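PDB 1T3Q: quinoline 2-oxidoreductase large subunit from Pseudomonas putida, which carries the molybdenum and pterin cytosine dinucleotide cofactor of a molybdenum hydroxylase that oxidises quinoline at its carbon 2. Local coordinates for residues L514-L522 and A554-R565. Residues are numbered along the deposited sequence; the frame is centred on the assembly and turned at random.
Sequences LAQIAADVL and AGSIGRAASIVR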
loop_
_atom_site.group_PDB
_atom_site.type_symbol
_atom_site.label_atom_id
_atom_site.label_comp_id
_atom_site.label_asym_id
_atom_site.label_seq_id
_atom_site.Cartn_x
_atom_site.Cartn_y
_atom_site.Cartn_z
ATOM N N LEU B 514 -2.738 23.155 6.574
ATOM C CA LEU B 514 -1.604 22.843 7.433
ATOM C C LEU B 514 -0.303 23.167 6.696
ATOM O O LEU B 514 0.698 23.520 7.315
ATOM C CB LEU B 514 -1.628 21.365 7.862
ATOM C CG LEU B 514 -2.818 20.950 8.740
ATOM C CD1 LEU B 514 -2.685 19.474 9.124
ATOM C CD2 LEU B 514 -2.877 21.827 9.994
ATOM N N ALA B 515 -0.322 23.055 5.369
ATOM C CA ALA B 515 0.863 23.357 4.578
ATOM C C ALA B 515 1.126 24.858 4.646
ATOM O O ALA B 515 2.276 25.289 4.691
ATOM C CB ALA B 515 0.661 22.926 3.119
ATOM N N GLN B 516 0.048 25.640 4.629
ATOM C CA GLN B 516 0.145 27.094 4.701
ATOM C C GLN B 516 0.805 27.506 6.013
ATOM O O GLN B 516 1.614 28.435 6.051
ATOM C CB GLN B 516 -1.248 27.723 4.597
ATOM C CG GLN B 516 -1.869 27.616 3.207
ATOM C CD GLN B 516 -3.244 28.251 3.136
ATOM O OE1 GLN B 516 -4.260 27.565 3.202
ATOM N NE2 GLN B 516 -3.281 29.577 3.014
ATOM N N ILE B 517 0.460 26.807 7.088
ATOM C CA ILE B 517 1.027 27.092 8.402
ATOM C C ILE B 517 2.518 26.757 8.430
ATOM O O ILE B 517 3.337 27.571 8.859
ATOM C CB ILE B 517 0.321 26.267 9.514
ATOM C CG1 ILE B 517 -1.133 26.723 9.662
ATOM C CG2 ILE B 517 1.076 26.421 10.839
ATOM C CD1 ILE B 517 -1.960 25.854 10.595
ATOM N N ALA B 518 2.868 25.560 7.966
ATOM C CA ALA B 518 4.260 25.130 7.966
ATOM C C ALA B 518 5.135 26.030 7.099
ATOM O O ALA B 518 6.275 26.336 7.455
ATOM C CB ALA B 518 4.361 23.682 7.488
ATOM N N ALA B 519 4.596 26.440 5.958
ATOM C CA ALA B 519 5.316 27.304 5.030
ATOM C C ALA B 519 5.704 28.613 5.716
ATOM O O ALA B 519 6.847 29.068 5.614
ATOM C CB ALA B 519 4.446 27.592 3.820
ATOM N N ASP B 520 4.751 29.212 6.417
ATOM C CA ASP B 520 5.005 30.474 7.109
ATOM C C ASP B 520 5.997 30.360 8.254
ATOM O O ASP B 520 6.815 31.260 8.455
ATOM C CB ASP B 520 3.686 31.079 7.601
ATOM C CG ASP B 520 2.912 31.754 6.479
ATOM O OD1 ASP B 520 1.839 32.334 6.738
ATOM O OD2 ASP B 520 3.397 31.706 5.328
ATOM N N VAL B 521 5.934 29.263 9.006
ATOM C CA VAL B 521 6.859 29.081 10.121
ATOM C C VAL B 521 8.300 28.976 9.619
ATOM O O VAL B 521 9.205 29.594 10.181
ATOM C CB VAL B 521 6.526 27.812 10.949
ATOM C CG1 VAL B 521 7.605 27.577 11.998
ATOM C CG2 VAL B 521 5.176 27.968 11.631
ATOM N N LEU B 522 8.508 28.208 8.550
ATOM C CA LEU B 522 9.846 28.019 7.997
ATOM C C LEU B 522 10.251 29.047 6.939
ATOM O O LEU B 522 11.374 29.022 6.445
ATOM C CB LEU B 522 9.978 26.600 7.427
ATOM C CG LEU B 522 10.013 25.487 8.489
ATOM C CD1 LEU B 522 9.865 24.122 7.842
ATOM C CD2 LEU B 522 11.320 25.575 9.262
ATOM N N ALA B 554 -1.662 24.138 14.086
ATOM C CA ALA B 554 -0.782 25.302 14.130
ATOM C C ALA B 554 0.216 25.148 15.272
ATOM O O ALA B 554 1.424 25.318 15.087
ATOM C CB ALA B 554 -1.599 26.584 14.312
ATOM N N GLY B 555 -0.294 24.809 16.451
ATOM C CA GLY B 555 0.567 24.650 17.610
ATOM C C GLY B 555 1.604 23.544 17.518
ATOM O O GLY B 555 2.782 23.785 17.799
ATOM N N SER B 556 1.188 22.336 17.130
ATOM C CA SER B 556 2.118 21.212 17.030
ATOM C C SER B 556 3.099 21.373 15.876
ATOM O O SER B 556 4.301 21.177 16.040
ATOM C CB SER B 556 1.364 19.879 16.884
ATOM O OG SER B 556 0.554 19.845 15.722
ATOM N N ILE B 557 2.590 21.709 14.700
ATOM C CA ILE B 557 3.481 21.898 13.567
ATOM C C ILE B 557 4.398 23.074 13.902
ATOM O O ILE B 557 5.583 23.064 13.576
ATOM C CB ILE B 557 2.679 22.174 12.276
ATOM C CG1 ILE B 557 1.929 20.899 11.867
ATOM C CG2 ILE B 557 3.615 22.625 11.155
ATOM C CD1 ILE B 557 0.964 21.096 10.716
ATOM N N GLY B 558 3.844 24.072 14.582
ATOM C CA GLY B 558 4.624 25.233 14.975
ATOM C C GLY B 558 5.818 24.825 15.815
ATOM O O GLY B 558 6.956 25.161 15.493
ATOM N N ARG B 559 5.559 24.085 16.890
ATOM C CA ARG B 559 6.623 23.618 17.774
ATOM C C ARG B 559 7.672 22.770 17.057
ATOM O O ARG B 559 8.870 22.998 17.208
ATOM C CB ARG B 559 6.042 22.782 18.923
ATOM C CG ARG B 559 5.333 23.556 20.025
ATOM C CD ARG B 559 5.376 22.735 21.323
ATOM N NE ARG B 559 6.760 22.534 21.752
ATOM C CZ ARG B 559 7.203 21.502 22.468
ATOM N NH1 ARG B 559 8.486 21.437 22.795
ATOM N NH2 ARG B 559 6.383 20.529 22.845
ATOM N N ALA B 560 7.221 21.773 16.295
ATOM C CA ALA B 560 8.140 20.895 15.590
ATOM C C ALA B 560 8.970 21.671 14.569
ATOM O O ALA B 560 10.184 21.484 14.475
ATOM C CB ALA B 560 7.375 19.769 14.908
ATOM N N ALA B 561 8.312 22.541 13.813
ATOM C CA ALA B 561 9.005 23.337 12.802
ATOM C C ALA B 561 10.004 24.288 13.457
ATOM O O ALA B 561 11.074 24.550 12.909
ATOM C CB ALA B 561 7.998 24.126 11.978
ATOM N N SER B 562 9.656 24.789 14.637
ATOM C CA SER B 562 10.532 25.711 15.358
ATOM C C SER B 562 11.846 25.043 15.740
ATOM O O SER B 562 12.912 25.648 15.635
ATOM C CB SER B 562 9.835 26.232 16.618
ATOM O OG SER B 562 10.703 27.071 17.362
ATOM N N ILE B 563 11.770 23.793 16.183
ATOM C CA ILE B 563 12.969 23.069 16.577
ATOM C C ILE B 563 13.974 22.995 15.438
ATOM O O ILE B 563 15.157 23.289 15.626
ATOM C CB ILE B 563 12.640 21.638 17.042
ATOM C CG1 ILE B 563 11.778 21.694 18.307
ATOM C CG2 ILE B 563 13.930 20.860 17.294
ATOM C CD1 ILE B 563 11.236 20.357 18.727
ATOM N N VAL B 564 13.515 22.601 14.254
ATOM C CA VAL B 564 14.431 22.504 13.131
ATOM C C VAL B 564 14.785 23.887 12.588
ATOM O O VAL B 564 15.896 24.100 12.103
ATOM C CB VAL B 564 13.860 21.592 12.017
ATOM C CG1 VAL B 564 13.735 20.174 12.552
ATOM C CG2 VAL B 564 12.508 22.098 11.545
ATOM N N ARG B 565 13.853 24.829 12.688
ATOM C CA ARG B 565 14.110 26.194 12.233
ATOM C C ARG B 565 15.285 26.765 13.030
ATOM O O ARG B 565 16.191 27.374 12.466
ATOM C CB ARG B 565 12.878 27.084 12.436
ATOM C CG ARG B 565 13.104 28.556 12.050
ATOM C CD ARG B 565 11.807 29.369 12.067
ATOM N NE ARG B 565 11.297 29.585 13.418
ATOM C CZ ARG B 565 10.193 30.268 13.703
ATOM N NH1 ARG B 565 9.807 30.416 14.966
ATOM N NH2 ARG B 565 9.469 30.800 12.728
#
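Helix 514-522 and helix 554-565 run side by side, with axes 9.6 Å apart at closest approach and an angle of 33° between their directions. They belong to helices 510-522 and 549-576, which pack on a mixed sheet in the molybdopterin cofactor-binding region, an alpha/beta arrangement. Ala518 and Ile557 both touch Val499 of strand 497-501. The side chain of Leu514 lies about 6 Å from the bound pterin cytosine dinucleotide. Its CB meets Ile557 CD1 at 3.9 Å, the two side chains crossing at about a right angle. The other branch of Ile557, CG2, reaches Ala518 CB. Ile517 sets its CD1 against CA and CB of Ala554. Val521 is a knob in a hole made by Gly558, Ala561, Ser562 and Arg565. Its CG1 presses on Ala561 CB at 3.5 Å, tighter than usual for two carbons. The same methyl covers one face of the Arg565 guanidinium, near its rim. Leu522 extends the apolar seam, with CD2 3.8 Å from Arg565 CB. The Arg565 chain bends at chi3 (70°), which brings the guanidinium to the carbonyl of Val521. Arg565 NH2 donates to Val521 O at 2.8 Å in a bent bond. Its NH1 bonds to Ala8 O, so the group also ties in the N-terminal segment. A leucine in its place would probably leave the Val521 and Ala8 carbonyls without their guanidinium donor. The NH2 of Arg565 meets a lone pair of Val521 O in the carbonyl plane, though this oxygen sits 28° out of the guanidinium plane.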